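Local coordinates for protein SCO1, mitochondrial (Saccharomyces cerevisiae, PDB 2B7K) that is required for accumulation of cytochrome c oxidase subunits 1 and 2 and is thought to act in mitochondrial copper transport or in copper insertion, at residues 32-37 with 78-83; 41-46 with 176-181; 58-63 with 146-151; 150-153 with 157-160. All blocks are in the same frame, centred on the assembly; numbering follows the deposited sequence.

Contact 1: 32-37 with 78-83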
loop_
_atom_site.group_PDB
_atom_site.type_symbol
_atom_site.label_atom_id
_atom_site.label_comp_id
_atom_site.label_asym_id
_atom_site.label_seq_id
_atom_site.Cartn_x
_atom_site.Cartn_y
_atom_site.Cartn_z
ATOM N N ASN A 32 10.846 1.958 -12.695
ATOM C CA ASN A 32 11.302 0.587 -12.498
ATOM C C ASN A 32 10.148 -0.404 -12.464
ATOM O O ASN A 32 9.070 -0.104 -11.950
ATOM C CB ASN A 32 12.084 0.450 -11.186
ATOM C CG ASN A 32 13.224 1.435 -11.078
ATOM O OD1 ASN A 32 14.070 1.526 -11.966
ATOM N ND2 ASN A 32 13.254 2.178 -9.980
ATOM N N GLU A 33 10.380 -1.591 -13.005
ATOM C CA GLU A 33 9.357 -2.625 -13.004
ATOM C C GLU A 33 9.073 -3.030 -11.558
ATOM O O GLU A 33 9.983 -3.087 -10.730
ATOM C CB GLU A 33 9.841 -3.845 -13.790
ATOM C CG GLU A 33 8.854 -5.003 -13.821
ATOM C CD GLU A 33 9.457 -6.269 -14.406
ATOM O OE1 GLU A 33 10.013 -6.204 -15.521
ATOM O OE2 GLU A 33 9.372 -7.332 -13.752
ATOM N N PHE A 34 7.807 -3.296 -11.254
ATOM C CA PHE A 34 7.419 -3.722 -9.916
ATOM C C PHE A 34 6.298 -4.744 -10.084
ATOM O O PHE A 34 5.228 -4.416 -10.594
ATOM C CB PHE A 34 6.919 -2.530 -9.094
ATOM C CG PHE A 34 6.858 -2.799 -7.615
ATOM C CD1 PHE A 34 7.841 -2.303 -6.764
ATOM C CD2 PHE A 34 5.841 -3.581 -7.079
ATOM C CE1 PHE A 34 7.816 -2.585 -5.394
ATOM C CE2 PHE A 34 5.805 -3.871 -5.708
ATOM C CZ PHE A 34 6.799 -3.370 -4.868
ATOM N N THR A 35 6.551 -5.981 -9.674
ATOM C CA THR A 35 5.552 -7.037 -9.796
ATOM C C THR A 35 5.310 -7.641 -8.424
ATOM O O THR A 35 5.895 -7.189 -7.438
ATOM C CB THR A 35 6.025 -8.153 -10.749
ATOM O OG1 THR A 35 7.109 -8.865 -10.147
ATOM C CG2 THR A 35 6.490 -7.559 -12.073
ATOM N N GLU A 36 4.463 -8.661 -8.351
ATOM C CA GLU A 36 4.181 -9.278 -7.063
ATOM C C GLU A 36 5.441 -9.898 -6.477
ATOM O O GLU A 36 5.515 -10.143 -5.274
ATOM C CB GLU A 36 3.067 -10.332 -7.177
ATOM C CG GLU A 36 3.473 -11.688 -7.741
ATOM C CD GLU A 36 3.876 -11.633 -9.199
ATOM O OE1 GLU A 36 3.414 -10.719 -9.916
ATOM O OE2 GLU A 36 4.644 -12.519 -9.631
ATOM N N LYS A 37 6.435 -10.139 -7.327
ATOM C CA LYS A 37 7.700 -10.715 -6.875
ATOM C C LYS A 37 8.461 -9.738 -5.975
ATOM O O LYS A 37 9.297 -10.146 -5.169
ATOM C CB LYS A 37 8.571 -11.087 -8.078
ATOM C CG LYS A 37 7.905 -12.052 -9.044
ATOM C CD LYS A 37 7.476 -13.332 -8.351
ATOM C CE LYS A 37 8.673 -14.134 -7.871
ATOM N NZ LYS A 37 9.533 -14.570 -9.006
ATOM N N THR A 78 10.388 -1.827 9.754
ATOM C CA THR A 78 10.400 -1.104 8.487
ATOM C C THR A 78 9.521 -1.834 7.469
ATOM O O THR A 78 9.781 -2.986 7.128
ATOM C CB THR A 78 11.827 -1.005 7.905
ATOM O OG1 THR A 78 12.687 -0.352 8.845
ATOM C CG2 THR A 78 11.817 -0.216 6.602
ATOM N N LEU A 79 8.478 -1.166 6.994
ATOM C CA LEU A 79 7.587 -1.769 6.010
ATOM C C LEU A 79 7.900 -1.239 4.615
ATOM O O LEU A 79 8.660 -0.280 4.456
ATOM C CB LEU A 79 6.125 -1.439 6.325
ATOM C CG LEU A 79 5.537 -1.764 7.698
ATOM C CD1 LEU A 79 4.104 -1.244 7.749
ATOM C CD2 LEU A 79 5.568 -3.266 7.958
ATOM N N GLN A 80 7.316 -1.887 3.610
ATOM C CA GLN A 80 7.450 -1.468 2.217
ATOM C C GLN A 80 6.084 -0.877 1.879
ATOM O O GLN A 80 5.167 -1.604 1.499
ATOM C CB GLN A 80 7.725 -2.661 1.288
ATOM C CG GLN A 80 7.639 -2.271 -0.197
ATOM C CD GLN A 80 8.136 -3.349 -1.143
ATOM O OE1 GLN A 80 9.045 -3.109 -1.941
ATOM N NE2 GLN A 80 7.538 -4.535 -1.068
ATOM N N PRO A 81 5.925 0.445 2.036
ATOM C CA PRO A 81 4.647 1.100 1.740
ATOM C C PRO A 81 4.483 1.371 0.258
ATOM O O PRO A 81 5.374 1.935 -0.386
ATOM C CB PRO A 81 4.712 2.374 2.575
ATOM C CG PRO A 81 6.159 2.714 2.536
ATOM C CD PRO A 81 6.880 1.390 2.641
ATOM N N LEU A 82 3.334 0.971 -0.278
ATOM C CA LEU A 82 3.058 1.134 -1.700
ATOM C C LEU A 82 1.729 1.830 -1.937
ATOM O O LEU A 82 0.719 1.467 -1.335
ATOM C CB LEU A 82 3.023 -0.242 -2.380
ATOM C CG LEU A 82 4.280 -1.097 -2.195
ATOM C CD1 LEU A 82 4.020 -2.523 -2.676
ATOM C CD2 LEU A 82 5.428 -0.463 -2.967
ATOM N N PHE A 83 1.746 2.842 -2.801
ATOM C CA PHE A 83 0.538 3.570 -3.171
ATOM C C PHE A 83 0.242 3.192 -4.617
ATOM O O PHE A 83 0.992 3.549 -5.521
ATOM C CB PHE A 83 0.752 5.080 -3.080
ATOM C CG PHE A 83 -0.445 5.892 -3.517
ATOM C CD1 PHE A 83 -0.349 6.773 -4.589
ATOM C CD2 PHE A 83 -1.663 5.776 -2.853
ATOM C CE1 PHE A 83 -1.461 7.535 -4.995
ATOM C CE2 PHE A 83 -2.776 6.529 -3.246
ATOM C CZ PHE A 83 -2.676 7.409 -4.316
#
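F34 and L82 come from opposite directions, the two L82 methyls straddling F34 CZ, with CD1 oblique to the ring. L82 CD1 lies 3.6 Å from F34 CZ and L82 CD2 3.7 Å from the same atom; they lean to the CE2 and CE1 corners respectively. Q80 joins at the ring edge, where its OE1 sits 3.7 Å from F34 CZ and near the ring plane. Amide and ring planes are 60° apart, and the oxygen probably gains from the slightly positive rim of hydrogens. The aromatic side chain does the spanning, since the F34 and L82 CA atoms are 10.5 Å apart; its CG stands anti to the backbone N (chi1 -164°), which sends the ring toward 80-83. The other end of the Q80 amide is held by S44 OG and N38 O, both accepting from NE2, which probably sets the turn of the amide, with OE1 nearer the ring than NE2. Further out, L108 and L110 pack on F34, while T35 OG1 accepts from K37 N in an ST turn that ends the strand. F34 thus reaches from edge strand 33-35, the hairpin partner of 25-28, across 25-28 and 108-111 to inner strand 80-85 of a thioredoxin-like sheet.

Contact 2: 41-46 with 176-181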
loop_
_atom_site.group_PDB
_atom_site.type_symbol
_atom_site.label_atom_id
_atom_site.label_comp_id
_atom_site.label_asym_id
_atom_site.label_seq_id
_atom_site.Cartn_x
_atom_site.Cartn_y
_atom_site.Cartn_z
ATOM N N GLY A 41 10.116 -11.273 0.720
ATOM C CA GLY A 41 11.177 -10.903 1.641
ATOM C C GLY A 41 10.916 -9.739 2.577
ATOM O O GLY A 41 11.823 -9.296 3.275
ATOM N N LYS A 42 9.692 -9.228 2.602
ATOM C CA LYS A 42 9.396 -8.112 3.491
ATOM C C LYS A 42 7.913 -7.921 3.728
ATOM O O LYS A 42 7.091 -8.498 3.033
ATOM C CB LYS A 42 10.011 -6.827 2.935
ATOM C CG LYS A 42 9.929 -6.706 1.426
ATOM C CD LYS A 42 10.923 -5.679 0.913
ATOM C CE LYS A 42 11.043 -5.734 -0.599
ATOM N NZ LYS A 42 12.102 -4.815 -1.098
ATOM N N PHE A 43 7.578 -7.138 4.747
ATOM C CA PHE A 43 6.184 -6.855 5.046
ATOM C C PHE A 43 5.846 -5.606 4.257
ATOM O O PHE A 43 6.518 -4.587 4.385
ATOM C CB PHE A 43 5.995 -6.614 6.544
ATOM C CG PHE A 43 5.589 -7.845 7.300
ATOM C CD1 PHE A 43 4.282 -8.316 7.224
ATOM C CD2 PHE A 43 6.515 -8.552 8.053
ATOM C CE1 PHE A 43 3.903 -9.481 7.889
ATOM C CE2 PHE A 43 6.147 -9.721 8.723
ATOM C CZ PHE A 43 4.842 -10.183 8.640
ATOM N N SER A 44 4.817 -5.699 3.427
ATOM C CA SER A 44 4.416 -4.574 2.607
ATOM C C SER A 44 3.029 -4.122 3.015
ATOM O O SER A 44 2.224 -4.917 3.484
ATOM C CB SER A 44 4.407 -4.984 1.129
ATOM O OG SER A 44 5.677 -5.478 0.724
ATOM N N ILE A 45 2.760 -2.834 2.851
ATOM C CA ILE A 45 1.445 -2.311 3.162
ATOM C C ILE A 45 1.019 -1.539 1.914
ATOM O O ILE A 45 1.691 -0.606 1.475
ATOM C CB ILE A 45 1.469 -1.430 4.440
ATOM C CG1 ILE A 45 0.037 -1.016 4.786
ATOM C CG2 ILE A 45 2.402 -0.231 4.256
ATOM C CD1 ILE A 45 -0.151 -0.562 6.233
ATOM N N ILE A 46 -0.088 -1.973 1.331
ATOM C CA ILE A 46 -0.595 -1.395 0.096
ATOM C C ILE A 46 -1.863 -0.576 0.256
ATOM O O ILE A 46 -2.789 -0.969 0.963
ATOM C CB ILE A 46 -0.873 -2.512 -0.924
ATOM C CG1 ILE A 46 0.399 -3.339 -1.130
ATOM C CG2 ILE A 46 -1.362 -1.919 -2.240
ATOM C CD1 ILE A 46 0.178 -4.604 -1.937
ATOM N N GLU A 176 1.874 -6.742 15.911
ATOM C CA GLU A 176 1.447 -8.105 16.229
ATOM C C GLU A 176 1.787 -9.076 15.093
ATOM O O GLU A 176 2.342 -10.154 15.323
ATOM C CB GLU A 176 -0.062 -8.110 16.499
ATOM C CG GLU A 176 -0.636 -9.447 16.934
ATOM C CD GLU A 176 -2.123 -9.369 17.241
ATOM O OE1 GLU A 176 -2.709 -10.403 17.629
ATOM O OE2 GLU A 176 -2.710 -8.275 17.096
ATOM N N HIS A 177 1.458 -8.685 13.867
ATOM C CA HIS A 177 1.725 -9.510 12.691
ATOM C C HIS A 177 3.209 -9.690 12.395
ATOM O O HIS A 177 3.662 -10.791 12.089
ATOM C CB HIS A 177 1.050 -8.904 11.460
ATOM C CG HIS A 177 -0.414 -9.194 11.367
ATOM N ND1 HIS A 177 -0.906 -10.458 11.117
ATOM C CD2 HIS A 177 -1.494 -8.391 11.505
ATOM C CE1 HIS A 177 -2.226 -10.419 11.104
ATOM N NE2 HIS A 177 -2.609 -9.178 11.337
ATOM N N VAL A 178 3.962 -8.598 12.466
ATOM C CA VAL A 178 5.386 -8.647 12.176
ATOM C C VAL A 178 6.173 -9.471 13.186
ATOM O O VAL A 178 6.987 -10.319 12.806
ATOM C CB VAL A 178 5.983 -7.221 12.118
ATOM C CG1 VAL A 178 7.482 -7.280 11.885
ATOM C CG2 VAL A 178 5.310 -6.436 11.007
ATOM N N LYS A 179 5.924 -9.225 14.468
ATOM C CA LYS A 179 6.645 -9.937 15.518
ATOM C C LYS A 179 6.277 -11.406 15.672
ATOM O O LYS A 179 7.082 -12.193 16.171
ATOM C CB LYS A 179 6.473 -9.219 16.861
ATOM C CG LYS A 179 7.046 -7.810 16.881
ATOM C CD LYS A 179 7.528 -7.389 18.271
ATOM C CE LYS A 179 6.417 -7.393 19.314
ATOM N NZ LYS A 179 5.950 -8.765 19.668
ATOM N N SER A 180 5.079 -11.788 15.246
ATOM C CA SER A 180 4.667 -13.183 15.373
ATOM C C SER A 180 4.910 -13.971 14.089
ATOM O O SER A 180 4.699 -15.183 14.045
ATOM C CB SER A 180 3.187 -13.270 15.755
ATOM O OG SER A 180 2.355 -12.860 14.686
ATOM N N TYR A 181 5.366 -13.287 13.045
ATOM C CA TYR A 181 5.616 -13.945 11.766
ATOM C C TYR A 181 6.692 -15.025 11.824
ATOM O O TYR A 181 7.721 -14.863 12.476
ATOM C CB TYR A 181 6.019 -12.919 10.704
ATOM C CG TYR A 181 6.460 -13.549 9.399
ATOM C CD1 TYR A 181 5.530 -14.086 8.511
ATOM C CD2 TYR A 181 7.814 -13.641 9.071
ATOM C CE1 TYR A 181 5.936 -14.700 7.329
ATOM C CE2 TYR A 181 8.229 -14.255 7.893
ATOM C CZ TYR A 181 7.287 -14.780 7.030
ATOM O OH TYR A 181 7.698 -15.392 5.866
#
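H177 meets the F43 ring through its backbone: its carbonyl O is 3.7 Å from F43 CZ, approaching obliquely. Its imidazole leads elsewhere, to L150 of strand 148-151. Next comes V178, whose CG2 lies over one face of the phenyl ring, 4.0 Å from the F43 centroid and 17° off the ring normal, a CH-pi contact. The valine's main chain closes in as well, with V178 CA 3.7 Å from F43 CE2, so the aromatic ring is pressed against the helix itself as well as a methyl. Here the C-terminal helix 169-180 of the thioredoxin-like domain is fastened to the sheet just where the chain enters strand 44-49. Were F43 cut back to an alanine, V178 CG2 and the Y181 face would probably lose their aromatic partner, and a gap would open between helix and sheet. At S180 the hydroxyl OG donates to E176 O at 2.8 Å, while S180 N reaches that oxygen from the opposite face of its carbonyl plane. Y181 then turns back, its CB 3.6 Å from F43 CZ and in the plane of the ring. With CG anti to the backbone N (chi1 173°), the tyrosine offers its face to the edge of F43, an offset edge-to-face pair with centroids 5.4 Å apart and planes at 84°; P153 packs on both rings.

Contact 3: 58-63 with 146-151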
loop_
_atom_site.group_PDB
_atom_site.type_symbol
_atom_site.label_atom_id
_atom_site.label_comp_id
_atom_site.label_asym_id
_atom_site.label_seq_id
_atom_site.Cartn_x
_atom_site.Cartn_y
_atom_site.Cartn_z
ATOM N N PRO A 58 -5.773 11.696 0.846
ATOM C CA PRO A 58 -4.791 12.467 1.619
ATOM C C PRO A 58 -4.815 12.111 3.106
ATOM O O PRO A 58 -3.764 11.973 3.735
ATOM C CB PRO A 58 -5.213 13.911 1.369
ATOM C CG PRO A 58 -5.793 13.851 -0.012
ATOM C CD PRO A 58 -6.626 12.595 0.046
ATOM N N ASP A 59 -6.016 11.965 3.665
ATOM C CA ASP A 59 -6.151 11.620 5.078
ATOM C C ASP A 59 -5.560 10.238 5.378
ATOM O O ASP A 59 -4.930 10.039 6.420
ATOM C CB ASP A 59 -7.621 11.638 5.510
ATOM C CG ASP A 59 -8.225 13.032 5.488
ATOM O OD1 ASP A 59 -7.526 14.001 5.858
ATOM O OD2 ASP A 59 -9.409 13.154 5.116
ATOM N N GLU A 60 -5.771 9.288 4.470
ATOM C CA GLU A 60 -5.249 7.935 4.658
ATOM C C GLU A 60 -3.727 7.915 4.564
ATOM O O GLU A 60 -3.055 7.256 5.357
ATOM C CB GLU A 60 -5.830 6.985 3.608
ATOM C CG GLU A 60 -7.319 6.720 3.746
ATOM C CD GLU A 60 -7.661 5.854 4.946
ATOM O OE1 GLU A 60 -7.493 6.315 6.096
ATOM O OE2 GLU A 60 -8.100 4.702 4.736
ATOM N N LEU A 61 -3.183 8.616 3.578
ATOM C CA LEU A 61 -1.739 8.667 3.403
ATOM C C LEU A 61 -1.092 9.370 4.595
ATOM O O LEU A 61 0.018 9.027 4.995
ATOM C CB LEU A 61 -1.384 9.378 2.094
ATOM C CG LEU A 61 -1.738 8.590 0.825
ATOM C CD1 LEU A 61 -1.520 9.468 -0.390
ATOM C CD2 LEU A 61 -0.881 7.329 0.732
ATOM N N ASP A 62 -1.786 10.349 5.167
ATOM C CA ASP A 62 -1.251 11.049 6.333
ATOM C C ASP A 62 -1.176 10.058 7.489
ATOM O O ASP A 62 -0.162 9.980 8.181
ATOM C CB ASP A 62 -2.148 12.225 6.728
ATOM C CG ASP A 62 -1.797 13.505 5.989
ATOM O OD1 ASP A 62 -2.549 14.496 6.126
ATOM O OD2 ASP A 62 -0.769 13.526 5.278
ATOM N N LYS A 63 -2.248 9.293 7.681
ATOM C CA LYS A 63 -2.290 8.306 8.752
ATOM C C LYS A 63 -1.171 7.287 8.566
ATOM O O LYS A 63 -0.509 6.898 9.533
ATOM C CB LYS A 63 -3.651 7.595 8.782
ATOM C CG LYS A 63 -3.808 6.610 9.944
ATOM C CD LYS A 63 -5.218 6.017 10.023
ATOM C CE LYS A 63 -5.572 5.204 8.779
ATOM N NZ LYS A 63 -6.948 4.617 8.866
ATOM N N ILE A 146 -10.461 2.760 0.881
ATOM C CA ILE A 146 -10.457 2.835 2.331
ATOM C C ILE A 146 -9.667 1.792 3.122
ATOM O O ILE A 146 -9.584 1.902 4.342
ATOM C CB ILE A 146 -11.909 2.830 2.859
ATOM C CG1 ILE A 146 -12.637 1.583 2.347
ATOM C CG2 ILE A 146 -12.627 4.093 2.407
ATOM C CD1 ILE A 146 -14.075 1.464 2.801
ATOM N N PHE A 147 -9.103 0.780 2.470
ATOM C CA PHE A 147 -8.330 -0.221 3.222
ATOM C C PHE A 147 -6.842 -0.190 2.924
ATOM O O PHE A 147 -6.429 0.212 1.840
ATOM C CB PHE A 147 -8.775 -1.657 2.908
ATOM C CG PHE A 147 -10.160 -1.989 3.356
ATOM C CD1 PHE A 147 -11.214 -1.983 2.451
ATOM C CD2 PHE A 147 -10.409 -2.335 4.681
ATOM C CE1 PHE A 147 -12.506 -2.319 2.857
ATOM C CE2 PHE A 147 -11.697 -2.672 5.098
ATOM C CZ PHE A 147 -12.746 -2.665 4.186
ATOM N N PHE A 148 -6.052 -0.622 3.907
ATOM C CA PHE A 148 -4.613 -0.773 3.734
ATOM C C PHE A 148 -4.482 -2.299 3.737
ATOM O O PHE A 148 -5.095 -2.971 4.571
ATOM C CB PHE A 148 -3.817 -0.193 4.907
ATOM C CG PHE A 148 -3.777 1.306 4.935
ATOM C CD1 PHE A 148 -4.621 2.019 5.777
ATOM C CD2 PHE A 148 -2.885 2.006 4.125
ATOM C CE1 PHE A 148 -4.575 3.418 5.818
ATOM C CE2 PHE A 148 -2.833 3.400 4.158
ATOM C CZ PHE A 148 -3.680 4.104 5.007
ATOM N N TYR A 149 -3.734 -2.848 2.786
ATOM C CA TYR A 149 -3.555 -4.293 2.705
ATOM C C TYR A 149 -2.152 -4.668 3.155
ATOM O O TYR A 149 -1.163 -4.248 2.548
ATOM C CB TYR A 149 -3.790 -4.783 1.266
ATOM C CG TYR A 149 -5.133 -4.356 0.706
ATOM C CD1 TYR A 149 -5.343 -3.052 0.266
ATOM C CD2 TYR A 149 -6.206 -5.245 0.667
ATOM C CE1 TYR A 149 -6.598 -2.637 -0.198
ATOM C CE2 TYR A 149 -7.459 -4.846 0.207
ATOM C CZ TYR A 149 -7.648 -3.542 -0.220
ATOM O OH TYR A 149 -8.892 -3.137 -0.646
ATOM N N LEU A 150 -2.071 -5.447 4.229
ATOM C CA LEU A 150 -0.786 -5.879 4.768
ATOM C C LEU A 150 -0.420 -7.228 4.164
ATOM O O LEU A 150 -1.177 -8.189 4.293
ATOM C CB LEU A 150 -0.868 -5.999 6.291
ATOM C CG LEU A 150 0.461 -6.263 7.010
ATOM C CD1 LEU A 150 1.417 -5.101 6.771
ATOM C CD2 LEU A 150 0.206 -6.442 8.494
ATOM N N MET A 151 0.739 -7.296 3.508
ATOM C CA MET A 151 1.188 -8.534 2.867
ATOM C C MET A 151 2.471 -9.008 3.542
ATOM O O MET A 151 3.380 -8.210 3.768
ATOM C CB MET A 151 1.456 -8.288 1.379
ATOM C CG MET A 151 0.377 -7.477 0.659
ATOM S SD MET A 151 -1.266 -8.240 0.660
ATOM C CE MET A 151 -1.084 -9.442 -0.651
#
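E60 and I146 mark the closest backbone approach, with CA atoms 7.7 Å apart, where the loop before strand 148-151 passes alongside the first turns of helix 56-75. In this thioredoxin-like fold C53 lies just before the helix and C57 in its first turn; by similarity both bind copper together with H144. The contact lies beside that site: the side chain of E60 is about 6 Å from that of C57, and the side chain of I146 about 5 Å from that of H144. F148 points its ring from the strand at the helix and meets it edge first. Its CZ is 3.2 Å from E60 O, with the E60 carbonyl carbon also in the ring plane, so a polarised C-H probably faces the oxygen. K63 comes to the same rim, its CE 3.6 Å from F148 CE1. The rings of W67 and Y47 also meet F148 and wedge it between sheet and helix. E60 bends at chi2 (-71°), bringing its carboxylate beside the loop, where carboxylate and phenyl planes stand 48° apart. There K63 NZ forms a salt bridge, weak as a hydrogen bond, with E60 OE1 at 3.3 Å, and donates a second bond to Y165 O. The other carboxylate oxygen probably has a less favourable neighbour: E60 OE2 lies 3.2 Å from I146 O, two acceptors facing each other without a bond.

Contact 4: 150-153 with 157-160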
loop_
_atom_site.group_PDB
_atom_site.type_symbol
_atom_site.label_atom_id
_atom_site.label_comp_id
_atom_site.label_asym_id
_atom_site.label_seq_id
_atom_site.Cartn_x
_atom_site.Cartn_y
_atom_site.Cartn_z
ATOM N N LEU A 150 -2.071 -5.447 4.229
ATOM C CA LEU A 150 -0.786 -5.879 4.768
ATOM C C LEU A 150 -0.420 -7.228 4.164
ATOM O O LEU A 150 -1.177 -8.189 4.293
ATOM C CB LEU A 150 -0.868 -5.999 6.291
ATOM C CG LEU A 150 0.461 -6.263 7.010
ATOM C CD1 LEU A 150 1.417 -5.101 6.771
ATOM C CD2 LEU A 150 0.206 -6.442 8.494
ATOM N N MET A 151 0.739 -7.296 3.508
ATOM C CA MET A 151 1.188 -8.534 2.867
ATOM C C MET A 151 2.471 -9.008 3.542
ATOM O O MET A 151 3.380 -8.210 3.768
ATOM C CB MET A 151 1.456 -8.288 1.379
ATOM C CG MET A 151 0.377 -7.477 0.659
ATOM S SD MET A 151 -1.266 -8.240 0.660
ATOM C CE MET A 151 -1.084 -9.442 -0.651
ATOM N N ASP A 152 2.551 -10.302 3.858
ATOM C CA ASP A 152 3.740 -10.827 4.525
ATOM C C ASP A 152 4.913 -11.103 3.580
ATOM O O ASP A 152 4.787 -10.982 2.360
ATOM C CB ASP A 152 3.394 -12.085 5.347
ATOM C CG ASP A 152 3.033 -13.289 4.490
ATOM O OD1 ASP A 152 3.433 -13.353 3.310
ATOM O OD2 ASP A 152 2.357 -14.196 5.023
ATOM N N PRO A 153 6.084 -11.463 4.140
ATOM C CA PRO A 153 7.286 -11.750 3.346
ATOM C C PRO A 153 7.139 -12.822 2.271
ATOM O O PRO A 153 8.016 -12.973 1.424
ATOM C CB PRO A 153 8.315 -12.125 4.409
ATOM C CG PRO A 153 7.921 -11.244 5.551
ATOM C CD PRO A 153 6.415 -11.417 5.574
ATOM N N PHE A 157 -1.598 -12.218 1.750
ATOM C CA PHE A 157 -2.439 -11.255 2.445
ATOM C C PHE A 157 -2.642 -11.745 3.869
ATOM O O PHE A 157 -3.045 -12.890 4.089
ATOM C CB PHE A 157 -3.796 -11.150 1.751
ATOM C CG PHE A 157 -4.798 -10.318 2.498
ATOM C CD1 PHE A 157 -4.659 -8.930 2.570
ATOM C CD2 PHE A 157 -5.893 -10.917 3.118
ATOM C CE1 PHE A 157 -5.598 -8.153 3.246
ATOM C CE2 PHE A 157 -6.837 -10.147 3.799
ATOM C CZ PHE A 157 -6.689 -8.762 3.861
ATOM N N VAL A 158 -2.363 -10.890 4.842
ATOM C CA VAL A 158 -2.543 -11.294 6.227
ATOM C C VAL A 158 -3.572 -10.451 6.962
ATOM O O VAL A 158 -4.143 -10.901 7.954
ATOM C CB VAL A 158 -1.215 -11.260 7.005
ATOM C CG1 VAL A 158 -0.287 -12.335 6.482
ATOM C CG2 VAL A 158 -0.569 -9.900 6.880
ATOM N N ASP A 159 -3.820 -9.236 6.481
ATOM C CA ASP A 159 -4.796 -8.380 7.145
ATOM C C ASP A 159 -5.060 -7.070 6.412
ATOM O O ASP A 159 -4.205 -6.563 5.692
ATOM C CB ASP A 159 -4.320 -8.087 8.572
ATOM C CG ASP A 159 -5.377 -7.406 9.416
ATOM O OD1 ASP A 159 -6.517 -7.918 9.465
ATOM O OD2 ASP A 159 -5.067 -6.369 10.040
ATOM N N ALA A 160 -6.262 -6.535 6.594
ATOM C CA ALA A 160 -6.643 -5.271 5.983
ATOM C C ALA A 160 -6.977 -4.313 7.111
ATOM O O ALA A 160 -7.679 -4.674 8.056
ATOM C CB ALA A 160 -7.849 -5.457 5.081
#
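V158 packs between L150 and D152, and its branches divide the work. CB stands 4.1 Å from L150 O. From there CG2, set between the backbone N and carbonyl carbon of its own residue, runs beside that oxygen and touches L150 CG at 3.8 Å. CG1 turns the other way and ends 3.5 Å from D152 OD2, next to the carboxylate whose OD1 accepts from E154 N and Q156 N in the turn of the hairpin. The backbone explains the position: V158 N donates to L150 O at 3.0 Å and L150 N to D159 O at 2.8 Å, both bonds nearly straight (174° and 167° at the hydrogen). V158 and D159 therefore both face L150, a classic beta bulge that shifts the register by one before M151 pairs with F157. On the face of M151 and F157, opposite L150 and D159, M151 curls back through bends at chi2 (-61°) and chi3, so that SD comes to the edge of the F157 ring, 5.3 Å from its centroid, a Met-aromatic contact. The methyl CE continues to F157 N at 3.7 Å. With a serine at M151, the F157 edge is likely to lose its sulfur neighbour and Y124 the side chain packed on it. Strand 157-161 is outermost; 148-151 lies between it and 44-49, and on the face of L150 and D159 helix 169-180 packs through K173 and H177.

From the N terminus, contacts 1, 2 and 3 open in turn at 32-37, 41-46 and 58-63. Contact 1 closes first, at 78-83, and so crosses both others, tying strand 33-35 to 80-85, the neighbour of 44-49 in the sheet. Contact 3 closes next at 146-151, bringing helix 56-75 onto strand 148-151, the partner of 44-49 on its other side. L150 and M151 are shared with contact 4, a short hairpin loop closed at 157-160 that adds the edge strand. Contact 2 closes last, at 176-181, so its long loop encloses contacts 3 and 4 and ties the C-terminal helix to the start of strand 44-49. All four reach one mixed sheet.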